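PDB 3WZ3: TraM protein from Plasmid R64, which is probably an inner-membrane component of the plasmid's type IVB secretion (conjugative transfer) system, related to Legionella DotI, represented here by its periplasmic fragment. Local coordinates for residues Ala70-Gly75 / Tyr94-Arg99; Phe89-Tyr94 / Val113-Ile118. One frame throughout, in Å; residues are numbered along the deposited sequence.

Contact 1 of 2, residues Ala70-Gly75 / Tyr94-Arg99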
ATOM      1  N   ALA A  70      10.253  -5.008  -0.365  1.00  7.76           N
ATOM      2  CA  ALA A  70       9.946  -4.028   0.672  1.00  7.71           C
ATOM      3  C   ALA A  70       9.638  -4.683   1.991  1.00  7.76           C
ATOM      4  O   ALA A  70       9.065  -5.781   2.035  1.00 10.00           O
ATOM      5  CB  ALA A  70       8.748  -3.163   0.254  1.00  8.46           C
ATOM      6  N   THR A  71       9.975  -3.963   3.056  1.00  9.07           N
ATOM      7  CA  THR A  71       9.663  -4.396   4.408  1.00 10.17           C
ATOM      8  C   THR A  71       8.898  -3.280   5.103  1.00  8.83           C
ATOM      9  O   THR A  71       9.330  -2.132   5.092  1.00  9.58           O
ATOM     10  CB  THR A  71      10.932  -4.714   5.204  1.00 14.40           C
ATOM     11  OG1 THR A  71      11.633  -5.804   4.583  1.00 18.65           O
ATOM     12  CG2 THR A  71      10.562  -5.120   6.631  1.00 18.49           C
ATOM     13  N   THR A  72       7.767  -3.635   5.704  1.00  9.64           N
ATOM     14  CA  THR A  72       6.930  -2.679   6.426  1.00  9.42           C
ATOM     15  C   THR A  72       7.192  -2.838   7.911  1.00 12.12           C
ATOM     16  O   THR A  72       7.145  -3.957   8.443  1.00 12.86           O
ATOM     17  CB  THR A  72       5.440  -2.912   6.107  1.00 14.50           C
ATOM     18  OG1 THR A  72       5.247  -2.789   4.695  1.00 18.78           O
ATOM     19  CG2 THR A  72       4.570  -1.896   6.817  1.00 15.60           C
ATOM     20  N   GLY A  73       7.484  -1.721   8.576  1.00  9.74           N
ATOM     21  CA  GLY A  73       7.752  -1.744  10.004  1.00 12.09           C
ATOM     22  C   GLY A  73       6.489  -1.656  10.819  1.00 12.09           C
ATOM     23  O   GLY A  73       5.370  -1.662  10.307  1.00 12.96           O
ATOM     24  N   ALA A  74       6.668  -1.568  12.128  1.00 12.76           N
ATOM     25  CA  ALA A  74       5.519  -1.449  13.003  1.00 13.48           C
ATOM     26  C   ALA A  74       4.839  -0.096  12.812  1.00 11.75           C
ATOM     27  O   ALA A  74       5.464   0.949  12.884  1.00 13.90           O
ATOM     28  CB  ALA A  74       5.937  -1.641  14.449  1.00 15.86           C
ATOM     29  N   GLY A  75       3.541  -0.149  12.588  1.00 10.89           N
ATOM     30  CA  GLY A  75       2.765   1.044  12.337  1.00 12.58           C
ATOM     31  C   GLY A  75       2.038   1.524  13.571  1.00  8.75           C
ATOM     32  O   GLY A  75       2.069   0.889  14.627  1.00  9.89           O
ATOM     33  N   TYR A  94       2.914   3.887   8.651  1.00  5.03           N
ATOM     34  CA  TYR A  94       3.846   2.764   8.737  1.00  4.46           C
ATOM     35  C   TYR A  94       5.177   3.128   8.098  1.00  6.75           C
ATOM     36  O   TYR A  94       5.192   3.640   6.991  1.00  5.88           O
ATOM     37  CB  TYR A  94       3.323   1.562   7.930  1.00  6.31           C
ATOM     38  CG  TYR A  94       1.925   1.073   8.214  1.00  5.53           C
ATOM     39  CD1 TYR A  94       0.837   1.697   7.631  1.00  4.11           C
ATOM     40  CD2 TYR A  94       1.698  -0.079   8.981  1.00  6.48           C
ATOM     41  CE1 TYR A  94      -0.456   1.231   7.828  1.00  5.61           C
ATOM     42  CE2 TYR A  94       0.410  -0.561   9.171  1.00  6.75           C
ATOM     43  CZ  TYR A  94      -0.650   0.106   8.599  1.00  4.93           C
ATOM     44  OH  TYR A  94      -1.938  -0.359   8.782  1.00  6.35           O
ATOM     45  N   PRO A  95       6.293   2.803   8.751  1.00  6.11           N
ATOM     46  CA  PRO A  95       7.591   2.880   8.057  1.00  5.93           C
ATOM     47  C   PRO A  95       7.638   1.816   6.957  1.00  7.16           C
ATOM     48  O   PRO A  95       7.156   0.705   7.190  1.00  8.36           O
ATOM     49  CB  PRO A  95       8.610   2.530   9.158  1.00  9.75           C
ATOM     50  CG  PRO A  95       7.849   2.463  10.452  1.00 10.28           C
ATOM     51  CD  PRO A  95       6.409   2.263  10.116  1.00  6.97           C
ATOM     52  N   VAL A  96       8.188   2.165   5.790  1.00  6.65           N
ATOM     53  CA  VAL A  96       8.382   1.202   4.722  1.00  8.48           C
ATOM     54  C   VAL A  96       9.762   1.438   4.124  1.00  5.79           C
ATOM     55  O   VAL A  96      10.107   2.571   3.786  1.00  9.17           O
ATOM     56  CB  VAL A  96       7.327   1.375   3.615  1.00  7.10           C
ATOM     57  CG1 VAL A  96       7.593   0.395   2.469  1.00 11.69           C
ATOM     58  CG2 VAL A  96       5.935   1.190   4.192  1.00  9.16           C
ATOM     59  N   ARG A  97      10.556   0.382   4.016  1.00  7.75           N
ATOM     60  CA  ARG A  97      11.812   0.489   3.286  1.00  9.18           C
ATOM     61  C   ARG A  97      11.689  -0.407   2.064  1.00  9.30           C
ATOM     62  O   ARG A  97      11.152  -1.499   2.151  1.00  8.49           O
ATOM     63  CB  ARG A  97      13.011   0.102   4.165  1.00 11.89           C
ATOM     64  CG  ARG A  97      12.942  -1.259   4.792  1.00 15.62           C
ATOM     65  CD  ARG A  97      14.091  -1.439   5.807  1.00 22.86           C
ATOM     66  NE  ARG A  97      14.066  -2.743   6.468  1.00 29.88           N
ATOM     67  CZ  ARG A  97      14.620  -3.847   5.972  1.00 29.60           C
ATOM     68  NH1 ARG A  97      15.247  -3.812   4.803  1.00 29.10           N
ATOM     69  NH2 ARG A  97      14.548  -4.988   6.643  1.00 31.71           N
HETATM   70  N   MSE A  98      12.146   0.078   0.922  1.00  8.48           N
HETATM   71  CA  MSE A  98      12.032  -0.711  -0.306  1.00 10.14           C
HETATM   72  C   MSE A  98      13.261  -0.589  -1.179  1.00  9.47           C
HETATM   73  O   MSE A  98      14.019   0.373  -1.084  1.00  9.43           O
HETATM   74  CB  MSE A  98      10.761  -0.339  -1.082  1.00 13.47           C
HETATM   75  CG  MSE A  98      10.754   1.044  -1.681  1.00 13.02           C
HETATM   76 SE   MSE A  98       9.068   1.476  -2.620  1.00 17.93          SE
HETATM   77  CE  MSE A  98       7.924   1.679  -1.074  1.00 12.72           C
ATOM     78  N   ARG A  99      13.455  -1.578  -2.035  1.00  8.78           N
ATOM     79  CA  ARG A  99      14.671  -1.621  -2.835  1.00 12.04           C
ATOM     80  C   ARG A  99      14.437  -2.346  -4.144  1.00 10.61           C
ATOM     81  O   ARG A  99      13.828  -3.409  -4.160  1.00  8.98           O
ATOM     82  CB  ARG A  99      15.791  -2.323  -2.055  1.00 11.08           C
ATOM     83  CG  ARG A  99      17.146  -2.173  -2.736  1.00 14.23           C
ATOM     84  CD  ARG A  99      18.244  -2.807  -1.919  1.00 15.49           C
ATOM     85  NE  ARG A  99      19.545  -2.302  -2.343  1.00 24.07           N
ATOM     86  CZ  ARG A  99      20.674  -2.482  -1.669  1.00 30.21           C
ATOM     87  NH1 ARG A  99      20.664  -3.153  -0.524  1.00 31.33           N
ATOM     88  NH2 ARG A  99      21.808  -1.985  -2.142  1.00 31.44           N
TER
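Thr71 and Arg97 form a hydrogen-bonded pair of the antiparallel hairpin made by strands 67-82 and 88-101, at one margin of the NTF2-like sheet. Thr71 N donates to Arg97 O at 2.9 Å, and Arg97 N returns a bond to Thr71 O at 3.0 Å. A third bond, Gly73 N to Pro95 O (2.8 Å), follows where 70-75 leaves regular strand geometry. On the face of Thr71, the Arg97 side chain starts with CG between backbone N and carbonyl carbon (chi1 56°), then runs extended to NE. This lays the guanidinium alongside the threonine, whose OG1 sits over one of its faces, 3.7 Å from NH2, too far to count as a bond. The charge is instead met by Glu109, through NH1. The other face turns to helix 7-22: Ala70 CB packs on selenomethionine Met98 CB at 3.7 Å, with Ala70 also on Phe22, and Thr72 lies beside Val96. Beyond Thr72 strand 67-82 is interrupted, and Gly73-Gly75 passes beside Tyr94 and Pro95. Ala74 O approaches Pro95 CD to 3.2 Å, while Gly75 CA rests obliquely against the Tyr94 ring, 3.7 Å from CD2.

Contact 2 of 2, residues Phe89-Tyr94 / Val113-Ile118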
ATOM      1  N   PHE A  89     -13.629   5.279   9.741  1.00  5.40           N
ATOM      2  CA  PHE A  89     -12.309   5.213   9.109  1.00  5.53           C
ATOM      3  C   PHE A  89     -11.226   5.227  10.177  1.00  5.10           C
ATOM      4  O   PHE A  89     -11.440   5.663  11.327  1.00  4.93           O
ATOM      5  CB  PHE A  89     -12.088   6.383   8.145  1.00  6.65           C
ATOM      6  CG  PHE A  89     -11.846   7.696   8.846  1.00  6.57           C
ATOM      7  CD1 PHE A  89     -10.564   8.071   9.211  1.00  8.46           C
ATOM      8  CD2 PHE A  89     -12.917   8.539   9.161  1.00 10.60           C
ATOM      9  CE1 PHE A  89     -10.336   9.277   9.891  1.00  9.68           C
ATOM     10  CE2 PHE A  89     -12.692   9.750   9.822  1.00 10.86           C
ATOM     11  CZ  PHE A  89     -11.408  10.108  10.188  1.00 11.09           C
ATOM     12  N   TRP A  90     -10.054   4.746   9.775  1.00  4.96           N
ATOM     13  CA  TRP A  90      -8.856   4.781  10.597  1.00  4.52           C
ATOM     14  C   TRP A  90      -7.721   5.301   9.719  1.00  5.98           C
ATOM     15  O   TRP A  90      -7.611   4.910   8.547  1.00  6.08           O
ATOM     16  CB  TRP A  90      -8.429   3.393  11.056  1.00  4.94           C
ATOM     17  CG  TRP A  90      -9.430   2.548  11.765  1.00  3.86           C
ATOM     18  CD1 TRP A  90      -9.537   2.366  13.130  1.00  6.13           C
ATOM     19  CD2 TRP A  90     -10.414   1.685  11.174  1.00  5.44           C
ATOM     20  NE1 TRP A  90     -10.540   1.454  13.406  1.00  6.68           N
ATOM     21  CE2 TRP A  90     -11.088   1.034  12.220  1.00  5.87           C
ATOM     22  CE3 TRP A  90     -10.798   1.412   9.856  1.00  6.17           C
ATOM     23  CZ2 TRP A  90     -12.101   0.119  11.994  1.00  6.54           C
ATOM     24  CZ3 TRP A  90     -11.817   0.502   9.640  1.00  6.33           C
ATOM     25  CH2 TRP A  90     -12.454  -0.131  10.705  1.00  7.77           C
ATOM     26  N   THR A  91      -6.876   6.168  10.264  1.00  4.15           N
ATOM     27  CA  THR A  91      -5.666   6.615   9.570  1.00  4.10           C
ATOM     28  C   THR A  91      -4.442   6.098  10.314  1.00  4.15           C
ATOM     29  O   THR A  91      -4.272   6.359  11.511  1.00  5.54           O
ATOM     30  CB  THR A  91      -5.632   8.143   9.487  1.00  5.15           C
ATOM     31  OG1 THR A  91      -6.755   8.614   8.729  1.00  7.22           O
ATOM     32  CG2 THR A  91      -4.321   8.634   8.846  1.00  7.16           C
ATOM     33  N   PHE A  92      -3.581   5.377   9.597  1.00  4.81           N
ATOM     34  CA  PHE A  92      -2.372   4.780  10.142  1.00  4.46           C
ATOM     35  C   PHE A  92      -1.149   5.324   9.437  1.00  4.53           C
ATOM     36  O   PHE A  92      -1.214   5.737   8.283  1.00  5.71           O
ATOM     37  CB  PHE A  92      -2.363   3.251   9.930  1.00  5.25           C
ATOM     38  CG  PHE A  92      -3.448   2.514  10.677  1.00  5.34           C
ATOM     39  CD1 PHE A  92      -3.290   2.174  12.011  1.00  6.10           C
ATOM     40  CD2 PHE A  92      -4.616   2.164  10.041  1.00  5.59           C
ATOM     41  CE1 PHE A  92      -4.301   1.491  12.694  1.00  9.40           C
ATOM     42  CE2 PHE A  92      -5.613   1.491  10.708  1.00  7.44           C
ATOM     43  CZ  PHE A  92      -5.459   1.161  12.037  1.00  7.39           C
ATOM     44  N   GLN A  93      -0.007   5.259  10.100  1.00  4.72           N
ATOM     45  CA  GLN A  93       1.274   5.485   9.439  1.00  5.00           C
ATOM     46  C   GLN A  93       2.201   4.315   9.693  1.00  4.54           C
ATOM     47  O   GLN A  93       2.252   3.790  10.805  1.00  5.23           O
ATOM     48  CB  GLN A  93       1.912   6.800   9.908  1.00  4.87           C
ATOM     49  CG  GLN A  93       1.285   8.042   9.245  1.00  4.94           C
ATOM     50  CD  GLN A  93       1.904   9.331   9.708  1.00  7.11           C
ATOM     51  OE1 GLN A  93       2.818   9.321  10.529  1.00 12.14           O
ATOM     52  NE2 GLN A  93       1.389  10.453   9.220  1.00  6.99           N
ATOM     53  N   TYR A  94       2.914   3.887   8.651  1.00  5.03           N
ATOM     54  CA  TYR A  94       3.846   2.764   8.737  1.00  4.46           C
ATOM     55  C   TYR A  94       5.177   3.128   8.098  1.00  6.75           C
ATOM     56  O   TYR A  94       5.192   3.640   6.991  1.00  5.88           O
ATOM     57  CB  TYR A  94       3.323   1.562   7.930  1.00  6.31           C
ATOM     58  CG  TYR A  94       1.925   1.073   8.214  1.00  5.53           C
ATOM     59  CD1 TYR A  94       0.837   1.697   7.631  1.00  4.11           C
ATOM     60  CD2 TYR A  94       1.698  -0.079   8.981  1.00  6.48           C
ATOM     61  CE1 TYR A  94      -0.456   1.231   7.828  1.00  5.61           C
ATOM     62  CE2 TYR A  94       0.410  -0.561   9.171  1.00  6.75           C
ATOM     63  CZ  TYR A  94      -0.650   0.106   8.599  1.00  4.93           C
ATOM     64  OH  TYR A  94      -1.938  -0.359   8.782  1.00  6.35           O
ATOM     65  N   VAL A 113       7.725   6.852   5.172  1.00  7.19           N
ATOM     66  CA  VAL A 113       6.607   6.582   6.061  1.00  6.88           C
ATOM     67  C   VAL A 113       5.353   6.695   5.204  1.00  6.18           C
ATOM     68  O   VAL A 113       5.077   7.748   4.631  1.00  8.20           O
ATOM     69  CB  VAL A 113       6.534   7.566   7.260  1.00  7.26           C
ATOM     70  CG1 VAL A 113       5.298   7.283   8.081  1.00  8.53           C
ATOM     71  CG2 VAL A 113       7.776   7.411   8.138  1.00 11.90           C
ATOM     72  N   PHE A 114       4.593   5.609   5.106  1.00  5.17           N
ATOM     73  CA  PHE A 114       3.320   5.657   4.395  1.00  6.23           C
ATOM     74  C   PHE A 114       2.138   5.949   5.295  1.00  5.92           C
ATOM     75  O   PHE A 114       1.983   5.316   6.341  1.00  8.37           O
ATOM     76  CB  PHE A 114       3.054   4.336   3.685  1.00  7.93           C
ATOM     77  CG  PHE A 114       3.703   4.233   2.343  1.00  7.22           C
ATOM     78  CD1 PHE A 114       5.067   4.042   2.228  1.00  8.93           C
ATOM     79  CD2 PHE A 114       2.946   4.342   1.193  1.00 10.83           C
ATOM     80  CE1 PHE A 114       5.668   3.943   0.985  1.00 10.78           C
ATOM     81  CE2 PHE A 114       3.539   4.256  -0.064  1.00 13.91           C
ATOM     82  CZ  PHE A 114       4.905   4.061  -0.164  1.00 15.38           C
ATOM     83  N   GLU A 115       1.315   6.891   4.886  1.00  5.56           N
ATOM     84  CA  GLU A 115       0.045   7.139   5.570  1.00  5.93           C
ATOM     85  C   GLU A 115      -1.066   6.492   4.761  1.00  6.03           C
ATOM     86  O   GLU A 115      -1.146   6.686   3.544  1.00  6.52           O
ATOM     87  CB  GLU A 115      -0.207   8.631   5.742  1.00  5.43           C
ATOM     88  CG  GLU A 115      -1.503   8.918   6.483  1.00  8.20           C
ATOM     89  CD  GLU A 115      -1.744  10.380   6.610  1.00 10.74           C
ATOM     90  OE1 GLU A 115      -2.857  10.841   6.263  1.00 12.45           O
ATOM     91  OE2 GLU A 115      -0.805  11.091   7.032  1.00 12.27           O
ATOM     92  N   ILE A 116      -1.906   5.725   5.440  1.00  5.52           N
ATOM     93  CA  ILE A 116      -2.975   4.948   4.850  1.00  5.68           C
ATOM     94  C   ILE A 116      -4.261   5.272   5.605  1.00  6.97           C
ATOM     95  O   ILE A 116      -4.291   5.150   6.832  1.00  8.64           O
ATOM     96  CB  ILE A 116      -2.665   3.435   5.059  1.00 10.45           C
ATOM     97  CG1 ILE A 116      -1.323   3.081   4.411  1.00 15.89           C
ATOM     98  CG2 ILE A 116      -3.791   2.561   4.529  1.00 15.81           C
ATOM     99  CD1 ILE A 116      -1.356   3.274   2.970  1.00 14.84           C
ATOM    100  N   THR A 117      -5.308   5.708   4.912  1.00  4.83           N
ATOM    101  CA  THR A 117      -6.621   5.812   5.532  1.00  3.77           C
ATOM    102  C   THR A 117      -7.502   4.687   5.004  1.00  4.59           C
ATOM    103  O   THR A 117      -7.680   4.538   3.781  1.00  5.26           O
ATOM    104  CB  THR A 117      -7.301   7.158   5.317  1.00  5.27           C
ATOM    105  OG1 THR A 117      -6.544   8.188   5.974  1.00  7.92           O
ATOM    106  CG2 THR A 117      -8.682   7.145   5.959  1.00  6.57           C
ATOM    107  N   ILE A 118      -8.011   3.889   5.930  1.00  4.61           N
ATOM    108  CA  ILE A 118      -8.854   2.738   5.641  1.00  3.97           C
ATOM    109  C   ILE A 118     -10.269   3.098   6.041  1.00  6.05           C
ATOM    110  O   ILE A 118     -10.491   3.627   7.140  1.00  6.96           O
ATOM    111  CB  ILE A 118      -8.388   1.523   6.443  1.00  4.45           C
ATOM    112  CG1 ILE A 118      -6.998   1.106   5.977  1.00  7.32           C
ATOM    113  CG2 ILE A 118      -9.378   0.354   6.278  1.00  6.40           C
ATOM    114  CD1 ILE A 118      -6.303   0.123   6.896  1.00  7.04           C
TER
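Thr91 and Thr117 face each other in a non-hydrogen-bonded pair, their side chains slanting across one another with the two hydroxyls meeting: OG1 to OG1 is 2.8 Å, a hydrogen bond in which either may donate. Both place OG1 anti to the carbonyl carbon, which aims the two oxygens at each other and leaves Thr91 CG2 to cover Glu115 CG at 3.7 Å. Next, Gln93 and Glu115 stretch out side chains whose amide and carboxylate planes are 24° apart. Gln93 NE2 reaches the anti side of Glu115 OE2 at 3.2 Å, from 26° out of the carboxylate plane, and Arg138 makes a salt bridge to the same oxygen. The reverse face is buried and largely aromatic and aliphatic. The Trp90 ring edge lies near Ile118 O, and its CE3 meets Ile118 CG2 at 4.0 Å. Ile118 CD1 reaches on to Phe92 CE2 (4.1 Å), and the Tyr94 and Ile116 side chains cross nearly perpendicularly. Six backbone bonds, two at each of the pairs Trp90-Ile118, Phe92-Ile116 and Tyr94-Phe114, hold this register. A largely polar face backed by an aromatic and aliphatic one packed on helix 7-22 suits the central antiparallel hairpin of an NTF2-like helix-and-sheet fold.

In the fold
Both contacts use strand 88-101, which pairs with 67-82 in contact 1 and with 110-120 in contact 2, so together they cover three successive strands of the four-stranded antiparallel sheet. Their centres lie 13 Å apart. Tyr94 belongs to both, and its OH bonds to Met11 O in helix 7-22. Beyond it, Phe114 of contact 2 packs against contact 1, with its CD1 3.6 Å from Val96 CG2 and its CE1 3.8 Å from Met98 CE. The side chains of Ala70, Thr72, Trp90, Phe92, Tyr94 and Phe114 on this face touch helix 7-22. Contact 1 is partly exposed, whereas contact 2 is buried.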